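Local atomic coordinates of regulatory protein of LacI family (Chloroflexus aggregans, PDB entry 3BBL), a protein that probably regulates transcription as a member of the LacI family, its periplasmic-binding-protein-like core probably binding a small-molecule effector. Residues M176-L181 / R208-T213; L218-F223 / P234-V239. All blocks are in the same frame, centred on the assembly; numbering follows the deposited sequence.

Interaction 1 of 2, residues M176-L181 / R208-T213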
HETATM    1  N   MSE A 176     -24.576   1.400   1.041  1.00 19.61           N
HETATM    2  CA  MSE A 176     -25.219   0.646   2.114  1.00 20.82           C
HETATM    3  C   MSE A 176     -25.445   1.527   3.344  1.00 21.42           C
HETATM    4  O   MSE A 176     -26.463   1.407   4.018  1.00 21.04           O
HETATM    5  CB  MSE A 176     -24.379  -0.577   2.493  1.00 22.58           C
HETATM    6  CG  MSE A 176     -24.155  -1.490   1.326  1.00 26.98           C
HETATM    7 SE   MSE A 176     -23.408  -3.286   1.822  1.00 38.53          SE
HETATM    8  CE  MSE A 176     -21.980  -2.587   2.898  1.00 17.09           C
ATOM      9  N   THR A 177     -24.510   2.426   3.633  1.00 20.05           N
ATOM     10  CA  THR A 177     -24.673   3.284   4.799  1.00 18.89           C
ATOM     11  C   THR A 177     -25.769   4.328   4.576  1.00 19.35           C
ATOM     12  O   THR A 177     -26.538   4.641   5.501  1.00 17.76           O
ATOM     13  CB  THR A 177     -23.348   3.988   5.188  1.00 18.21           C
ATOM     14  OG1 THR A 177     -22.368   2.996   5.515  1.00 15.28           O
ATOM     15  CG2 THR A 177     -23.554   4.898   6.407  1.00 13.97           C
ATOM     16  N   LEU A 178     -25.844   4.863   3.362  1.00 18.52           N
ATOM     17  CA  LEU A 178     -26.871   5.846   3.062  1.00 19.52           C
ATOM     18  C   LEU A 178     -28.236   5.162   3.208  1.00 19.43           C
ATOM     19  O   LEU A 178     -29.200   5.762   3.673  1.00 19.33           O
ATOM     20  CB  LEU A 178     -26.677   6.414   1.649  1.00 16.54           C
ATOM     21  CG  LEU A 178     -25.531   7.424   1.499  1.00 19.80           C
ATOM     22  CD1 LEU A 178     -25.348   7.795   0.037  1.00 16.57           C
ATOM     23  CD2 LEU A 178     -25.814   8.662   2.338  1.00 14.14           C
ATOM     24  N   HIS A 179     -28.306   3.892   2.828  1.00 19.68           N
ATOM     25  CA  HIS A 179     -29.547   3.138   2.956  1.00 19.60           C
ATOM     26  C   HIS A 179     -29.928   3.080   4.439  1.00 18.82           C
ATOM     27  O   HIS A 179     -31.082   3.256   4.798  1.00 19.23           O
ATOM     28  CB  HIS A 179     -29.355   1.719   2.409  1.00 19.65           C
ATOM     29  CG  HIS A 179     -30.519   0.814   2.662  1.00 23.36           C
ATOM     30  ND1 HIS A 179     -31.713   0.929   1.982  1.00 23.90           N
ATOM     31  CD2 HIS A 179     -30.672  -0.226   3.518  1.00 21.81           C
ATOM     32  CE1 HIS A 179     -32.549  -0.003   2.404  1.00 21.96           C
ATOM     33  NE2 HIS A 179     -31.942  -0.717   3.335  1.00 22.44           N
ATOM     34  N   LEU A 180     -28.946   2.841   5.298  1.00 17.77           N
ATOM     35  CA  LEU A 180     -29.181   2.765   6.739  1.00 18.36           C
ATOM     36  C   LEU A 180     -29.506   4.126   7.337  1.00 18.31           C
ATOM     37  O   LEU A 180     -30.320   4.226   8.244  1.00 18.08           O
ATOM     38  CB  LEU A 180     -27.958   2.166   7.451  1.00 17.24           C
ATOM     39  CG  LEU A 180     -27.729   0.665   7.249  1.00 17.41           C
ATOM     40  CD1 LEU A 180     -26.404   0.262   7.847  1.00 14.60           C
ATOM     41  CD2 LEU A 180     -28.859  -0.117   7.888  1.00 16.34           C
ATOM     42  N   LEU A 181     -28.866   5.174   6.830  1.00 18.39           N
ATOM     43  CA  LEU A 181     -29.123   6.515   7.331  1.00 19.08           C
ATOM     44  C   LEU A 181     -30.484   7.034   6.854  1.00 20.60           C
ATOM     45  O   LEU A 181     -30.973   8.052   7.347  1.00 21.15           O
ATOM     46  CB  LEU A 181     -27.998   7.467   6.906  1.00 17.85           C
ATOM     47  CG  LEU A 181     -26.618   7.100   7.480  1.00 19.27           C
ATOM     48  CD1 LEU A 181     -25.594   8.165   7.134  1.00 17.82           C
ATOM     49  CD2 LEU A 181     -26.711   6.945   8.986  1.00 19.63           C
ATOM     50  N   ARG A 208     -21.076  11.976   6.702  1.00 23.52           N
ATOM     51  CA  ARG A 208     -20.765  13.375   6.435  1.00 25.69           C
ATOM     52  C   ARG A 208     -21.845  13.985   5.536  1.00 24.44           C
ATOM     53  O   ARG A 208     -22.335  15.075   5.792  1.00 23.50           O
ATOM     54  CB  ARG A 208     -19.393  13.476   5.764  1.00 26.99           C
ATOM     55  CG  ARG A 208     -19.026  14.871   5.283  1.00 33.70           C
ATOM     56  CD  ARG A 208     -17.649  14.882   4.628  1.00 37.09           C
ATOM     57  NE  ARG A 208     -17.516  13.887   3.556  1.00 42.04           N
ATOM     58  CZ  ARG A 208     -18.191  13.920   2.407  1.00 43.43           C
ATOM     59  NH1 ARG A 208     -19.057  14.903   2.162  1.00 45.75           N
ATOM     60  NH2 ARG A 208     -17.995  12.971   1.494  1.00 42.70           N
ATOM     61  N   GLU A 209     -22.216  13.268   4.486  1.00 24.90           N
ATOM     62  CA  GLU A 209     -23.244  13.738   3.578  1.00 26.31           C
ATOM     63  C   GLU A 209     -24.586  13.957   4.283  1.00 26.39           C
ATOM     64  O   GLU A 209     -25.338  14.864   3.917  1.00 25.56           O
ATOM     65  CB  GLU A 209     -23.424  12.748   2.420  1.00 28.81           C
ATOM     66  CG  GLU A 209     -22.360  12.872   1.344  1.00 35.40           C
ATOM     67  CD  GLU A 209     -22.558  11.906   0.191  1.00 40.07           C
ATOM     68  OE1 GLU A 209     -23.715  11.736  -0.263  1.00 41.84           O
ATOM     69  OE2 GLU A 209     -21.547  11.329  -0.267  1.00 42.76           O
ATOM     70  N   ARG A 210     -24.885  13.139   5.291  1.00 23.37           N
ATOM     71  CA  ARG A 210     -26.149  13.272   6.004  1.00 22.58           C
ATOM     72  C   ARG A 210     -26.080  14.125   7.272  1.00 21.34           C
ATOM     73  O   ARG A 210     -27.009  14.140   8.073  1.00 20.79           O
ATOM     74  CB  ARG A 210     -26.712  11.889   6.328  1.00 21.11           C
ATOM     75  CG  ARG A 210     -27.086  11.082   5.107  1.00 21.32           C
ATOM     76  CD  ARG A 210     -28.077  11.830   4.227  1.00 21.79           C
ATOM     77  NE  ARG A 210     -28.403  11.068   3.023  1.00 23.00           N
ATOM     78  CZ  ARG A 210     -29.137   9.960   3.013  1.00 24.05           C
ATOM     79  NH1 ARG A 210     -29.637   9.481   4.141  1.00 22.76           N
ATOM     80  NH2 ARG A 210     -29.348   9.316   1.875  1.00 23.10           N
ATOM     81  N   GLY A 211     -24.971  14.835   7.451  1.00 21.68           N
ATOM     82  CA  GLY A 211     -24.824  15.705   8.601  1.00 21.39           C
ATOM     83  C   GLY A 211     -24.663  15.084   9.973  1.00 22.63           C
ATOM     84  O   GLY A 211     -24.968  15.736  10.968  1.00 24.89           O
ATOM     85  N   LEU A 212     -24.193  13.845  10.051  1.00 20.38           N
ATOM     86  CA  LEU A 212     -24.001  13.214  11.351  1.00 21.27           C
ATOM     87  C   LEU A 212     -22.543  13.308  11.776  1.00 21.54           C
ATOM     88  O   LEU A 212     -21.648  13.194  10.951  1.00 23.47           O
ATOM     89  CB  LEU A 212     -24.411  11.750  11.294  1.00 20.33           C
ATOM     90  CG  LEU A 212     -25.892  11.463  11.053  1.00 23.38           C
ATOM     91  CD1 LEU A 212     -26.085   9.984  10.783  1.00 22.33           C
ATOM     92  CD2 LEU A 212     -26.716  11.903  12.266  1.00 21.17           C
ATOM     93  N   THR A 213     -22.296  13.536  13.059  1.00 20.78           N
ATOM     94  CA  THR A 213     -20.927  13.614  13.550  1.00 21.30           C
ATOM     95  C   THR A 213     -20.408  12.189  13.755  1.00 21.84           C
ATOM     96  O   THR A 213     -20.975  11.419  14.524  1.00 22.11           O
ATOM     97  CB  THR A 213     -20.852  14.361  14.895  1.00 20.62           C
ATOM     98  OG1 THR A 213     -21.440  15.659  14.756  1.00 25.20           O
ATOM     99  CG2 THR A 213     -19.399  14.511  15.340  1.00 18.28           C
TER
HETATM  100  O   HOH W   1     -30.264  10.814   6.389  1.00 42.40           O
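Leu181, on helix 170-181, faces Arg210, the first residue to leave helical geometry after helix 197-209; their CA atoms are 7.5 Å apart. The second helix ends in a Schellman motif. Gly211, with positive phi (70°), is its C-prime residue, and Leu212 N returns to Ala207 O. This turn carries Arg210 and Leu212 against the neighbouring helix.

The Arg210 chain bends at chi2 (-56°), which lays its guanidinium against Leu178 and turns an edge to the Leu181 backbone. Leu178 CD2 lies over one face of that group, 3.3 Å above its plane and shifted toward the rim. Leu181 CD1 packs on the aliphatic part, 3.9 Å from Arg210 CG. Leu181 O lies at the guanidinium edge, in its plane, but the link runs through water. The water accepts from Arg210 NH1 at 2.7 Å and donates to Leu181 O at 3.0 Å. Further along, Leu181 CD2 and Leu212 CD1 meet tip to tip at 3.6 Å. Glu209 brushes Leu178 CD1, and its carboxylate pairs with Arg174.

No direct hydrogen bond joins the two segments. Arg210 packs on the leucines through its methylene groups and one guanidinium face, while NH1 holds the water and a salt bridge with Asp182. Its positive charge near the C-terminal end of helix 170-181 probably interacts favourably with the helix dipole.

Interaction 2 of 2, residues L218-F223 / P234-V239. With EDO (1,2-ethanediol), chain C.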
ATOM      1  N   LEU A 218     -22.690   8.641  15.038  1.00 16.66           N
ATOM      2  CA  LEU A 218     -22.547   7.350  14.388  1.00 16.55           C
ATOM      3  C   LEU A 218     -21.140   6.830  14.591  1.00 16.27           C
ATOM      4  O   LEU A 218     -20.185   7.400  14.067  1.00 17.36           O
ATOM      5  CB  LEU A 218     -22.825   7.471  12.883  1.00 14.35           C
ATOM      6  CG  LEU A 218     -22.700   6.170  12.081  1.00 14.10           C
ATOM      7  CD1 LEU A 218     -23.753   5.181  12.572  1.00 13.63           C
ATOM      8  CD2 LEU A 218     -22.875   6.433  10.597  1.00 13.69           C
ATOM      9  N   ALA A 219     -21.006   5.753  15.354  1.00 15.90           N
ATOM     10  CA  ALA A 219     -19.686   5.169  15.590  1.00 16.32           C
ATOM     11  C   ALA A 219     -19.360   4.216  14.431  1.00 15.97           C
ATOM     12  O   ALA A 219     -20.244   3.546  13.896  1.00 13.59           O
ATOM     13  CB  ALA A 219     -19.667   4.422  16.918  1.00 12.36           C
ATOM     14  N   ILE A 220     -18.094   4.185  14.036  1.00 15.95           N
ATOM     15  CA  ILE A 220     -17.651   3.329  12.951  1.00 16.93           C
ATOM     16  C   ILE A 220     -16.332   2.632  13.265  1.00 18.18           C
ATOM     17  O   ILE A 220     -15.379   3.261  13.717  1.00 20.40           O
ATOM     18  CB  ILE A 220     -17.476   4.142  11.646  1.00 17.24           C
ATOM     19  CG1 ILE A 220     -18.824   4.708  11.213  1.00 18.99           C
ATOM     20  CG2 ILE A 220     -16.902   3.256  10.529  1.00 17.14           C
ATOM     21  CD1 ILE A 220     -18.719   5.748  10.098  1.00 19.17           C
ATOM     22  N   ILE A 221     -16.285   1.324  13.042  1.00 18.36           N
ATOM     23  CA  ILE A 221     -15.057   0.569  13.260  1.00 19.47           C
ATOM     24  C   ILE A 221     -14.809  -0.227  11.992  1.00 19.59           C
ATOM     25  O   ILE A 221     -15.695  -0.933  11.515  1.00 19.39           O
ATOM     26  CB  ILE A 221     -15.154  -0.397  14.466  1.00 19.59           C
ATOM     27  CG1 ILE A 221     -15.320   0.395  15.760  1.00 18.58           C
ATOM     28  CG2 ILE A 221     -13.889  -1.241  14.558  1.00 17.92           C
ATOM     29  CD1 ILE A 221     -15.283  -0.459  17.011  1.00 19.97           C
ATOM     30  N   GLY A 222     -13.611  -0.083  11.433  1.00 20.06           N
ATOM     31  CA  GLY A 222     -13.272  -0.794  10.213  1.00 18.93           C
ATOM     32  C   GLY A 222     -12.449  -2.036  10.471  1.00 20.54           C
ATOM     33  O   GLY A 222     -12.368  -2.526  11.602  1.00 18.15           O
ATOM     34  N   PHE A 223     -11.841  -2.552   9.406  1.00 22.48           N
ATOM     35  CA  PHE A 223     -11.007  -3.748   9.490  1.00 23.08           C
ATOM     36  C   PHE A 223      -9.849  -3.655   8.511  1.00 22.51           C
ATOM     37  O   PHE A 223     -10.055  -3.320   7.340  1.00 20.85           O
ATOM     38  CB  PHE A 223     -11.851  -4.998   9.199  1.00 23.91           C
ATOM     39  CG  PHE A 223     -11.370  -6.247   9.898  1.00 24.51           C
ATOM     40  CD1 PHE A 223     -12.084  -6.771  10.972  1.00 23.42           C
ATOM     41  CD2 PHE A 223     -10.215  -6.909   9.474  1.00 24.99           C
ATOM     42  CE1 PHE A 223     -11.663  -7.944  11.614  1.00 24.75           C
ATOM     43  CE2 PHE A 223      -9.785  -8.079  10.108  1.00 25.02           C
ATOM     44  CZ  PHE A 223     -10.511  -8.597  11.180  1.00 23.13           C
ATOM     45  N   PRO A 234     -12.998  12.021  11.974  1.00 31.45           N
ATOM     46  CA  PRO A 234     -12.145  11.623  13.095  1.00 30.51           C
ATOM     47  C   PRO A 234     -11.240  10.480  12.651  1.00 29.16           C
ATOM     48  O   PRO A 234     -11.513   9.815  11.657  1.00 25.42           O
ATOM     49  CB  PRO A 234     -13.143  11.134  14.147  1.00 31.32           C
ATOM     50  CG  PRO A 234     -14.460  11.704  13.711  1.00 33.61           C
ATOM     51  CD  PRO A 234     -14.394  11.640  12.219  1.00 32.86           C
ATOM     52  N   PRO A 235     -10.139  10.246  13.371  1.00 29.68           N
ATOM     53  CA  PRO A 235      -9.281   9.135  12.952  1.00 29.25           C
ATOM     54  C   PRO A 235     -10.129   7.867  13.100  1.00 28.07           C
ATOM     55  O   PRO A 235     -10.934   7.756  14.019  1.00 26.57           O
ATOM     56  CB  PRO A 235      -8.110   9.212  13.934  1.00 30.44           C
ATOM     57  CG  PRO A 235      -8.736   9.827  15.159  1.00 32.63           C
ATOM     58  CD  PRO A 235      -9.619  10.901  14.580  1.00 30.29           C
ATOM     59  N   LEU A 236      -9.958   6.924  12.186  1.00 27.92           N
ATOM     60  CA  LEU A 236     -10.752   5.706  12.195  1.00 25.54           C
ATOM     61  C   LEU A 236     -10.255   4.567  13.075  1.00 23.98           C
ATOM     62  O   LEU A 236      -9.099   4.162  12.998  1.00 24.52           O
ATOM     63  CB  LEU A 236     -10.904   5.195  10.759  1.00 24.32           C
ATOM     64  CG  LEU A 236     -11.680   3.891  10.570  1.00 25.25           C
ATOM     65  CD1 LEU A 236     -13.159   4.102  10.914  1.00 21.10           C
ATOM     66  CD2 LEU A 236     -11.524   3.419   9.131  1.00 26.67           C
ATOM     67  N   SER A 237     -11.142   4.059  13.922  1.00 22.29           N
ATOM     68  CA  SER A 237     -10.818   2.916  14.763  1.00 21.51           C
ATOM     69  C   SER A 237     -10.931   1.710  13.835  1.00 21.09           C
ATOM     70  O   SER A 237     -11.820   1.660  12.971  1.00 19.57           O
ATOM     71  CB  SER A 237     -11.809   2.796  15.912  1.00 20.68           C
ATOM     72  OG  SER A 237     -11.447   3.671  16.958  1.00 22.80           O
ATOM     73  N   SER A 238     -10.032   0.746  14.001  1.00 20.86           N
ATOM     74  CA  SER A 238     -10.028  -0.414  13.122  1.00 22.09           C
ATOM     75  C   SER A 238      -9.356  -1.619  13.748  1.00 23.49           C
ATOM     76  O   SER A 238      -8.640  -1.492  14.736  1.00 24.40           O
ATOM     77  CB  SER A 238      -9.293  -0.055  11.830  1.00 21.76           C
ATOM     78  OG  SER A 238      -9.418  -1.069  10.858  1.00 21.40           O
ATOM     79  N   VAL A 239      -9.596  -2.787  13.162  1.00 24.40           N
ATOM     80  CA  VAL A 239      -8.989  -4.023  13.635  1.00 24.42           C
ATOM     81  C   VAL A 239      -7.682  -4.246  12.876  1.00 24.65           C
ATOM     82  O   VAL A 239      -7.676  -4.352  11.650  1.00 23.98           O
ATOM     83  CB  VAL A 239      -9.902  -5.238  13.396  1.00 24.81           C
ATOM     84  CG1 VAL A 239      -9.223  -6.493  13.922  1.00 24.60           C
ATOM     85  CG2 VAL A 239     -11.241  -5.030  14.078  1.00 22.74           C
TER
HETATM   86  C1  EDO C 501     -15.617   6.732  14.891  1.00 30.41           C
HETATM   87  O1  EDO C 501     -16.443   5.816  15.623  1.00 28.24           O
HETATM   88  C2  EDO C 501     -14.136   6.348  15.010  1.00 29.70           C
HETATM   89  O2  EDO C 501     -13.778   5.426  13.986  1.00 28.92           O
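Gly222 and Ser238 pair side by side in adjacent parallel strands, 219-223 and 237-240, of the C-terminal half of a periplasmic-binding-protein-like fold. Two backbone bonds join them. Gly222 N donates to Ser237 O at 2.9 Å in a nearly straight bond (170°). Val239 N donates to Gly222 O at 3.2 Å, in a more bent bond.

The apolar contacts lie toward the strand ends. Val239 CB sits over one face of the Phe223 ring, 3.7 Å from its centroid, in a CH-pi contact. A chi1 of -150°, roughly anti to the backbone N, turns the ring over the valine. The Phe223 side chain also touches Met193 and Thr113. Replacing Phe223 by alanine would remove the ring, and Val239 would probably lose its aromatic cover, with a gap opened beside Met193. Near the other end, Ile220 CG2 touches Leu236 CD1.

Among the polar groups, Ser238 OG lies near Gly222 but bonds to Asp197 and Asp225 N. A 1,2-ethanediol, probably from the crystallisation liquor, bridges the strands where they diverge. Ile220 N donates to its O1. Its O2 donates to Ile220 O at 2.7 Å and accepts from Ser237 N at 3.0 Å.

Overall arrangement
Both contacts belong to the same half of the chain, and their centres are about 15 Å apart. Helix 197-209 connects them. The turn that ends it supplies Arg210 and Leu212 to interaction 1, and the chain then runs into strand 219-223 of interaction 2. The two touch directly where Leu181 CD2 packs on Leu218 CD2 at 4.2 Å. Ile220 and Leu236 of interaction 2 also pack on Ala200 of this helix. Interaction 1 is a surface contact, and interaction 2 is buried in the sheet. The centre of interaction 1 is about 25 Å, and that of interaction 2 about 16 Å, from the centre of the chain. The ethanediol belongs to interaction 2; it does not identify the effector.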